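Local structure of capsid polyprotein VP90 (Turkey astrovirus 2, 3TS3) at residues 27-32 and 113-118; 107-112 and 140-145. The protein forms the projecting spike domain of the astrovirus capsid polyprotein, which probably self-assembles into an icosahedral T=3 immature capsid. All blocks are in the same frame, centred on the assembly; numbering follows the deposited sequence.

Contact 1: residues 27-32 and 113-118. With SO4 (sulfate ion), chain I.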
ATOM      1  N   SER C  27      -6.401  20.369  -3.752  1.00 12.05           N
ATOM      2  CA  SER C  27      -6.914  20.103  -5.089  1.00 12.97           C
ATOM      3  C   SER C  27      -6.384  18.809  -5.680  1.00 13.06           C
ATOM      4  O   SER C  27      -5.247  18.445  -5.454  1.00 13.67           O
ATOM      5  CB  SER C  27      -6.600  21.252  -6.041  1.00 13.43           C
ATOM      6  OG  SER C  27      -7.032  20.927  -7.345  1.00 15.05           O
ATOM      7  N   THR C  28      -7.226  18.150  -6.468  1.00 13.43           N
ATOM      8  CA  THR C  28      -6.877  16.889  -7.112  1.00 13.79           C
ATOM      9  C   THR C  28      -6.307  17.069  -8.520  1.00 14.66           C
ATOM     10  O   THR C  28      -6.160  16.110  -9.248  1.00 14.47           O
ATOM     11  CB  THR C  28      -8.054  15.894  -7.150  1.00 13.72           C
ATOM     12  OG1 THR C  28      -9.174  16.476  -7.825  1.00 13.63           O
ATOM     13  CG2 THR C  28      -8.459  15.499  -5.742  1.00 13.40           C
ATOM     14  N   THR C  29      -5.998  18.305  -8.894  1.00 15.48           N
ATOM     15  CA  THR C  29      -5.412  18.560 -10.202  1.00 16.97           C
ATOM     16  C   THR C  29      -4.048  17.916 -10.382  1.00 16.61           C
ATOM     17  O   THR C  29      -3.750  17.402 -11.449  1.00 17.13           O
ATOM     18  CB  THR C  29      -5.224  20.049 -10.468  1.00 17.37           C
ATOM     19  OG1 THR C  29      -6.482  20.706 -10.408  1.00 20.82           O
ATOM     20  CG2 THR C  29      -4.636  20.248 -11.847  1.00 18.92           C
ATOM     21  N   GLU C  30      -3.211  17.977  -9.352  1.00 16.19           N
ATOM     22  CA  GLU C  30      -1.873  17.406  -9.436  1.00 15.79           C
ATOM     23  C   GLU C  30      -1.818  15.899  -9.283  1.00 14.25           C
ATOM     24  O   GLU C  30      -2.579  15.299  -8.533  1.00 13.75           O
ATOM     25  CB  GLU C  30      -0.915  17.966  -8.375  1.00 16.86           C
ATOM     26  CG  GLU C  30      -1.018  19.414  -8.002  1.00 21.44           C
ATOM     27  CD  GLU C  30      -0.449  19.645  -6.602  1.00 25.96           C
ATOM     28  OE1 GLU C  30       0.604  19.048  -6.274  1.00 28.69           O
ATOM     29  OE2 GLU C  30      -1.063  20.397  -5.819  1.00 28.65           O
ATOM     30  N   THR C  31      -0.834  15.321  -9.944  1.00 12.64           N
ATOM     31  CA  THR C  31      -0.500  13.934  -9.786  1.00 11.54           C
ATOM     32  C   THR C  31      -0.029  13.700  -8.353  1.00 11.24           C
ATOM     33  O   THR C  31       0.608  14.549  -7.750  1.00 11.42           O
ATOM     34  CB  THR C  31       0.657  13.573 -10.734  1.00 11.43           C
ATOM     35  OG1 THR C  31       0.142  13.305 -12.042  1.00 11.38           O
ATOM     36  CG2 THR C  31       1.430  12.372 -10.227  1.00 10.84           C
ATOM     37  N   GLY C  32      -0.356  12.535  -7.816  1.00  9.87           N
ATOM     38  CA  GLY C  32       0.133  12.117  -6.514  1.00  9.53           C
ATOM     39  C   GLY C  32      -0.453  12.743  -5.267  1.00  8.77           C
ATOM     40  O   GLY C  32       0.172  12.693  -4.222  1.00  8.70           O
ATOM     41  N   THR C 113     -16.829  18.261  -9.941  1.00 17.64           N
ATOM     42  CA  THR C 113     -16.032  19.477  -9.950  1.00 18.07           C
ATOM     43  C   THR C 113     -14.548  19.211  -9.635  1.00 17.34           C
ATOM     44  O   THR C 113     -13.689  19.968 -10.045  1.00 18.07           O
ATOM     45  CB  THR C 113     -16.639  20.603  -9.101  1.00 18.27           C
ATOM     46  OG1 THR C 113     -16.440  20.325  -7.719  1.00 20.81           O
ATOM     47  CG2 THR C 113     -18.122  20.726  -9.389  1.00 19.00           C
ATOM     48  N   GLU C 114     -14.249  18.130  -8.917  1.00 16.12           N
ATOM     49  CA  GLU C 114     -12.851  17.791  -8.662  1.00 14.79           C
ATOM     50  C   GLU C 114     -12.197  17.418  -9.985  1.00 14.23           C
ATOM     51  O   GLU C 114     -12.733  16.620 -10.734  1.00 13.90           O
ATOM     52  CB  GLU C 114     -12.736  16.600  -7.704  1.00 14.73           C
ATOM     53  CG  GLU C 114     -12.971  16.915  -6.250  1.00 14.67           C
ATOM     54  CD  GLU C 114     -11.857  17.728  -5.618  1.00 13.69           C
ATOM     55  OE1 GLU C 114     -10.796  17.913  -6.248  1.00 13.33           O
ATOM     56  OE2 GLU C 114     -12.059  18.162  -4.476  1.00 13.86           O
ATOM     57  N   PRO C 115     -11.011  17.946 -10.239  1.00 13.64           N
ATOM     58  CA  PRO C 115     -10.326  17.697 -11.506  1.00 13.68           C
ATOM     59  C   PRO C 115     -10.053  16.212 -11.727  1.00 13.26           C
ATOM     60  O   PRO C 115     -10.127  15.743 -12.848  1.00 13.75           O
ATOM     61  CB  PRO C 115      -9.026  18.475 -11.344  1.00 13.87           C
ATOM     62  CG  PRO C 115      -9.413  19.626 -10.482  1.00 14.21           C
ATOM     63  CD  PRO C 115     -10.410  19.074  -9.507  1.00 13.90           C
ATOM     64  N   ALA C 116      -9.760  15.485 -10.659  1.00 12.60           N
ATOM     65  CA  ALA C 116      -9.475  14.056 -10.770  1.00 11.96           C
ATOM     66  C   ALA C 116     -10.653  13.234 -11.275  1.00 11.65           C
ATOM     67  O   ALA C 116     -10.469  12.216 -11.916  1.00 11.41           O
ATOM     68  CB  ALA C 116      -8.956  13.487  -9.455  1.00 12.06           C
ATOM     69  N   ILE C 117     -11.865  13.666 -10.957  1.00 11.47           N
ATOM     70  CA  ILE C 117     -13.027  12.853 -11.249  1.00 11.90           C
ATOM     71  C   ILE C 117     -13.691  13.217 -12.560  1.00 12.23           C
ATOM     72  O   ILE C 117     -14.043  14.356 -12.789  1.00 13.04           O
ATOM     73  CB  ILE C 117     -14.079  12.935 -10.124  1.00 11.69           C
ATOM     74  CG1 ILE C 117     -13.437  12.693  -8.758  1.00 12.24           C
ATOM     75  CG2 ILE C 117     -15.221  11.958 -10.398  1.00 11.71           C
ATOM     76  CD1 ILE C 117     -14.388  12.939  -7.611  1.00 12.36           C
ATOM     77  N   GLN C 118     -13.885  12.208 -13.391  1.00 12.32           N
ATOM     78  CA  GLN C 118     -14.511  12.390 -14.691  1.00 12.73           C
ATOM     79  C   GLN C 118     -15.717  11.469 -14.820  1.00 12.80           C
ATOM     80  O   GLN C 118     -15.933  10.606 -13.986  1.00 12.24           O
ATOM     81  CB  GLN C 118     -13.523  12.144 -15.833  1.00 13.19           C
ATOM     82  CG  GLN C 118     -12.245  12.959 -15.739  1.00 14.56           C
ATOM     83  CD  GLN C 118     -12.441  14.438 -16.025  1.00 17.43           C
ATOM     84  OE1 GLN C 118     -13.472  14.855 -16.527  1.00 18.32           O
ATOM     85  NE2 GLN C 118     -11.434  15.229 -15.717  1.00 19.58           N
TER
HETATM   86  S   SO4 I   5      -9.092  23.522  -8.459  1.00 26.13           S
HETATM   87  O1  SO4 I   5      -9.562  24.405  -9.530  1.00 28.73           O
HETATM   88  O2  SO4 I   5      -9.945  22.343  -8.392  1.00 28.44           O
HETATM   89  O3  SO4 I   5      -7.714  23.135  -8.749  1.00 28.98           O
HETATM   90  O4  SO4 I   5      -9.123  24.240  -7.187  1.00 27.58           O
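Thr-28 carries this contact, its side chain pointing into the turn formed by residues 114-117. Its CB presses against the methyl CB of Ala-116 at 3.5 Å, tighter than ordinary van der Waals contact, and the small alanine lets the two backbones come this near. At the first branch, chi1 of 58° sets OG1 between the backbone N and the carbonyl carbon, where the hydroxyl reaches both a donor and an acceptor. OG1 accepts from Ala-116 N over 3.1 Å in a fairly straight bond, the N-H...O angle being 163°, and gives its own proton to Glu-114 OE1 at 2.7 Å. The carboxylate oxygen is met on its anti side, 27° out of the carboxylate plane. The other branch, CG2, lies 3.4 Å from Glu-114 OE1, its methyl alongside the same oxygen. Threonine suits the place because one branch can do both polar jobs while the other packs. Glu-114, bent at chi2, folds back to meet the hydroxyl, and its OE2 forms a salt bridge with Arg-25.

Pro-115, at the second position of the type I turn, where its fixed phi fits, sets CG 3.1 Å from Thr-29 OG1. Beside it, Ser-27 OG accepts from Thr-29 N, closing an ST turn, and donates to sulfate O3 at 2.7 Å. Thr-29 OG1 reaches the same oxygen only weakly. The ion, probably from the crystallisation liquor, is also hydrogen-bonded to Arg-25 NH2.

The loop of residues 27-32 leads into strand 34-37, whose Phe-34 packs on both Thr-28 and Ala-116. The 114-117 turn across the contact runs into strand 117-119, which pairs antiparallel with strand 142-148.

Contact 2: residues 107-112 and 140-145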
ATOM      1  N   GLN C 107     -18.800  10.206  -0.014  1.00 10.05           N
ATOM      2  CA  GLN C 107     -19.205  11.594   0.152  1.00 10.21           C
ATOM      3  C   GLN C 107     -18.676  12.483  -0.965  1.00 10.43           C
ATOM      4  O   GLN C 107     -19.197  13.560  -1.208  1.00 11.46           O
ATOM      5  CB  GLN C 107     -18.739  12.137   1.496  1.00 10.29           C
ATOM      6  CG  GLN C 107     -19.368  11.462   2.678  1.00 11.22           C
ATOM      7  CD  GLN C 107     -18.609  11.716   3.966  1.00 11.60           C
ATOM      8  OE1 GLN C 107     -18.183  12.833   4.240  1.00 13.28           O
ATOM      9  NE2 GLN C 107     -18.450  10.674   4.761  1.00 11.91           N
ATOM     10  N   HIS C 108     -17.594  12.050  -1.590  1.00 10.52           N
ATOM     11  CA  HIS C 108     -16.909  12.872  -2.578  1.00 10.38           C
ATOM     12  C   HIS C 108     -16.747  12.277  -3.974  1.00 10.52           C
ATOM     13  O   HIS C 108     -16.322  12.967  -4.888  1.00 10.91           O
ATOM     14  CB  HIS C 108     -15.526  13.217  -2.028  1.00 10.16           C
ATOM     15  CG  HIS C 108     -15.552  13.640  -0.595  1.00  9.95           C
ATOM     16  ND1 HIS C 108     -15.990  14.883  -0.196  1.00 11.45           N
ATOM     17  CD2 HIS C 108     -15.226  12.973   0.538  1.00 10.81           C
ATOM     18  CE1 HIS C 108     -15.923  14.966   1.121  1.00 10.83           C
ATOM     19  NE2 HIS C 108     -15.463  13.821   1.589  1.00 10.43           N
ATOM     20  N   ILE C 109     -17.060  11.000  -4.121  1.00 10.48           N
ATOM     21  CA  ILE C 109     -16.787  10.276  -5.357  1.00 10.75           C
ATOM     22  C   ILE C 109     -17.554  10.827  -6.556  1.00 11.30           C
ATOM     23  O   ILE C 109     -17.103  10.713  -7.679  1.00 10.68           O
ATOM     24  CB  ILE C 109     -16.926   8.740  -5.185  1.00 11.02           C
ATOM     25  CG1 ILE C 109     -16.283   7.999  -6.357  1.00 10.26           C
ATOM     26  CG2 ILE C 109     -18.377   8.329  -4.979  1.00 10.46           C
ATOM     27  CD1 ILE C 109     -14.800   8.224  -6.493  1.00 12.22           C
ATOM     28  N   LYS C 110     -18.699  11.435  -6.289  1.00 12.41           N
ATOM     29  CA  LYS C 110     -19.521  12.010  -7.342  1.00 13.73           C
ATOM     30  C   LYS C 110     -19.355  13.523  -7.444  1.00 14.22           C
ATOM     31  O   LYS C 110     -20.192  14.198  -8.019  1.00 15.00           O
ATOM     32  CB  LYS C 110     -20.992  11.630  -7.167  1.00 13.76           C
ATOM     33  CG  LYS C 110     -21.245  10.139  -7.215  1.00 16.23           C
ATOM     34  CD  LYS C 110     -22.727   9.863  -7.144  1.00 20.07           C
ATOM     35  CE  LYS C 110     -23.013   8.405  -6.897  1.00 22.41           C
ATOM     36  NZ  LYS C 110     -24.488   8.171  -6.772  1.00 25.23           N
ATOM     37  N   ASP C 111     -18.273  14.045  -6.879  1.00 14.53           N
ATOM     38  CA  ASP C 111     -17.986  15.467  -6.964  1.00 15.35           C
ATOM     39  C   ASP C 111     -17.219  15.735  -8.248  1.00 15.57           C
ATOM     40  O   ASP C 111     -16.004  15.822  -8.250  1.00 15.14           O
ATOM     41  CB  ASP C 111     -17.164  15.940  -5.770  1.00 15.53           C
ATOM     42  CG  ASP C 111     -16.940  17.426  -5.792  1.00 17.29           C
ATOM     43  OD1 ASP C 111     -17.497  18.069  -6.700  1.00 19.04           O
ATOM     44  OD2 ASP C 111     -16.207  17.939  -4.931  1.00 19.62           O
ATOM     45  N   TYR C 112     -17.973  15.885  -9.326  1.00 16.41           N
ATOM     46  CA  TYR C 112     -17.440  16.044 -10.675  1.00 16.97           C
ATOM     47  C   TYR C 112     -16.664  17.334 -10.865  1.00 17.39           C
ATOM     48  O   TYR C 112     -15.929  17.484 -11.825  1.00 17.94           O
ATOM     49  CB  TYR C 112     -18.536  15.849 -11.720  1.00 16.98           C
ATOM     50  CG  TYR C 112     -19.101  14.444 -11.690  1.00 16.74           C
ATOM     51  CD1 TYR C 112     -18.350  13.368 -12.126  1.00 17.51           C
ATOM     52  CD2 TYR C 112     -20.375  14.194 -11.210  1.00 17.06           C
ATOM     53  CE1 TYR C 112     -18.851  12.095 -12.092  1.00 16.81           C
ATOM     54  CE2 TYR C 112     -20.885  12.925 -11.176  1.00 17.74           C
ATOM     55  CZ  TYR C 112     -20.120  11.877 -11.614  1.00 17.58           C
ATOM     56  OH  TYR C 112     -20.630  10.607 -11.576  1.00 18.89           O
ATOM     57  N   GLY C 140     -21.496   7.967 -17.259  1.00 13.11           N
ATOM     58  CA  GLY C 140     -21.509   8.934 -16.186  1.00 12.74           C
ATOM     59  C   GLY C 140     -20.967   8.448 -14.853  1.00 12.33           C
ATOM     60  O   GLY C 140     -20.823   9.241 -13.947  1.00 12.86           O
ATOM     61  N   ASP C 141     -20.644   7.163 -14.741  1.00 11.79           N
ATOM     62  CA  ASP C 141     -20.068   6.653 -13.496  1.00 11.34           C
ATOM     63  C   ASP C 141     -18.732   7.335 -13.277  1.00 10.72           C
ATOM     64  O   ASP C 141     -18.019   7.590 -14.223  1.00 10.85           O
ATOM     65  CB  ASP C 141     -19.846   5.140 -13.569  1.00 11.71           C
ATOM     66  CG  ASP C 141     -21.102   4.347 -13.255  1.00 13.02           C
ATOM     67  OD1 ASP C 141     -22.093   4.945 -12.819  1.00 15.32           O
ATOM     68  OD2 ASP C 141     -21.075   3.125 -13.448  1.00 13.72           O
ATOM     69  N   PRO C 142     -18.380   7.607 -12.029  1.00  9.94           N
ATOM     70  CA  PRO C 142     -17.107   8.279 -11.784  1.00  9.47           C
ATOM     71  C   PRO C 142     -15.933   7.445 -12.278  1.00  9.53           C
ATOM     72  O   PRO C 142     -15.926   6.243 -12.097  1.00  9.16           O
ATOM     73  CB  PRO C 142     -17.064   8.377 -10.261  1.00  9.23           C
ATOM     74  CG  PRO C 142     -18.501   8.500  -9.856  1.00  8.78           C
ATOM     75  CD  PRO C 142     -19.268   7.653 -10.851  1.00  9.36           C
ATOM     76  N   VAL C 143     -14.971   8.098 -12.918  1.00  9.40           N
ATOM     77  CA  VAL C 143     -13.735   7.451 -13.314  1.00  9.74           C
ATOM     78  C   VAL C 143     -12.546   8.331 -12.945  1.00  9.58           C
ATOM     79  O   VAL C 143     -12.609   9.546 -13.063  1.00  9.51           O
ATOM     80  CB  VAL C 143     -13.715   7.050 -14.808  1.00 10.10           C
ATOM     81  CG1 VAL C 143     -13.874   8.250 -15.714  1.00 11.51           C
ATOM     82  CG2 VAL C 143     -12.445   6.290 -15.134  1.00 11.26           C
ATOM     83  N   ILE C 144     -11.485   7.705 -12.458  1.00  9.16           N
ATOM     84  CA  ILE C 144     -10.295   8.443 -12.067  1.00  9.23           C
ATOM     85  C   ILE C 144      -9.040   7.856 -12.701  1.00  8.61           C
ATOM     86  O   ILE C 144      -8.800   6.669 -12.614  1.00  8.22           O
ATOM     87  CB  ILE C 144     -10.124   8.464 -10.533  1.00  9.37           C
ATOM     88  CG1 ILE C 144     -11.321   9.148  -9.868  1.00  9.75           C
ATOM     89  CG2 ILE C 144      -8.821   9.151 -10.144  1.00  9.71           C
ATOM     90  CD1 ILE C 144     -11.382   8.950  -8.362  1.00 10.76           C
ATOM     91  N   SER C 145      -8.240   8.714 -13.320  1.00  8.44           N
ATOM     92  CA  SER C 145      -6.964   8.318 -13.899  1.00  8.50           C
ATOM     93  C   SER C 145      -5.946   8.081 -12.786  1.00  8.26           C
ATOM     94  O   SER C 145      -5.733   8.942 -11.957  1.00  8.85           O
ATOM     95  CB  SER C 145      -6.489   9.443 -14.819  1.00  9.12           C
ATOM     96  OG  SER C 145      -5.123   9.330 -15.133  1.00  9.58           O
TER
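Pro-142 meets three residues of the 107-112 loop with its ring, which points toward that loop. Its CB lies 4.0 Å from Ile-109 CG1, the two side chains crossing at about a right angle, and its CG is 4.1 Å from Lys-110 CG, so the aliphatic base of the lysine packs on the proline. On the Tyr-112 flank the ring CD comes to 3.3 Å from the phenol OH. A compact, rigid ring suits this spot, since it offers several carbons to neighbours without a flexible chain.

The OH of Tyr-112 also donates to Gly-140 O in a weak hydrogen bond at 2.7 Å. Tyrosine suits the place because its ring packs obliquely on the proline while its hydroxyl reaches the main chain. Gly-140 has phi of 93°, a backbone shape in which a side chain would collide with the carbonyl O of the residue before, and which glycine takes up without strain.

Ile-109 also reaches Ile-144, which lies farther along the strand, CD1 to CD1 at 4.0 Å. The placement of CG1 anti to the backbone N (chi1 -165°) sends this branch to the strand. The carbonyl O of Ile-109, 3.4 Å from Pro-142 CG, is buried with no polar partner in the model.

In the next shell, the type I turn from His-108 to Asp-111, closed by Asp-111 N to His-108 O, presents Ile-109 and Lys-110. Asp-141 points away from the loop, and its OD1 is hydrogen-bonded to Thr-160 OG1, while Lys-119 makes a cation-pi contact with Tyr-112.

The loop follows helix 102-105 and lies against strand 142-148. That strand pairs with strands 117-119 and 153-159, and Tyr-158 of the latter packs on Ile-109, Lys-110 and Pro-142.

The centres of the two contacts lie about 10 Å apart, and their segments alternate along the chain: 27-32, then 107-112, directly followed by 113-118, and last 140-145. One continuous run, 107-118, therefore supplies a side to each contact. Both contacts reach the same large sheet, where Gln-118 O of contact 1 probably accepts from Val-143 N of contact 2. Ile-117 joins the sites further, its CD1 packing against the backbone oxygens of His-108, Ile-109 and Asp-111. In the P2 globular region of the spike, contact 1 ties this run to the loop before strand 34-37, and contact 2 to the sheet.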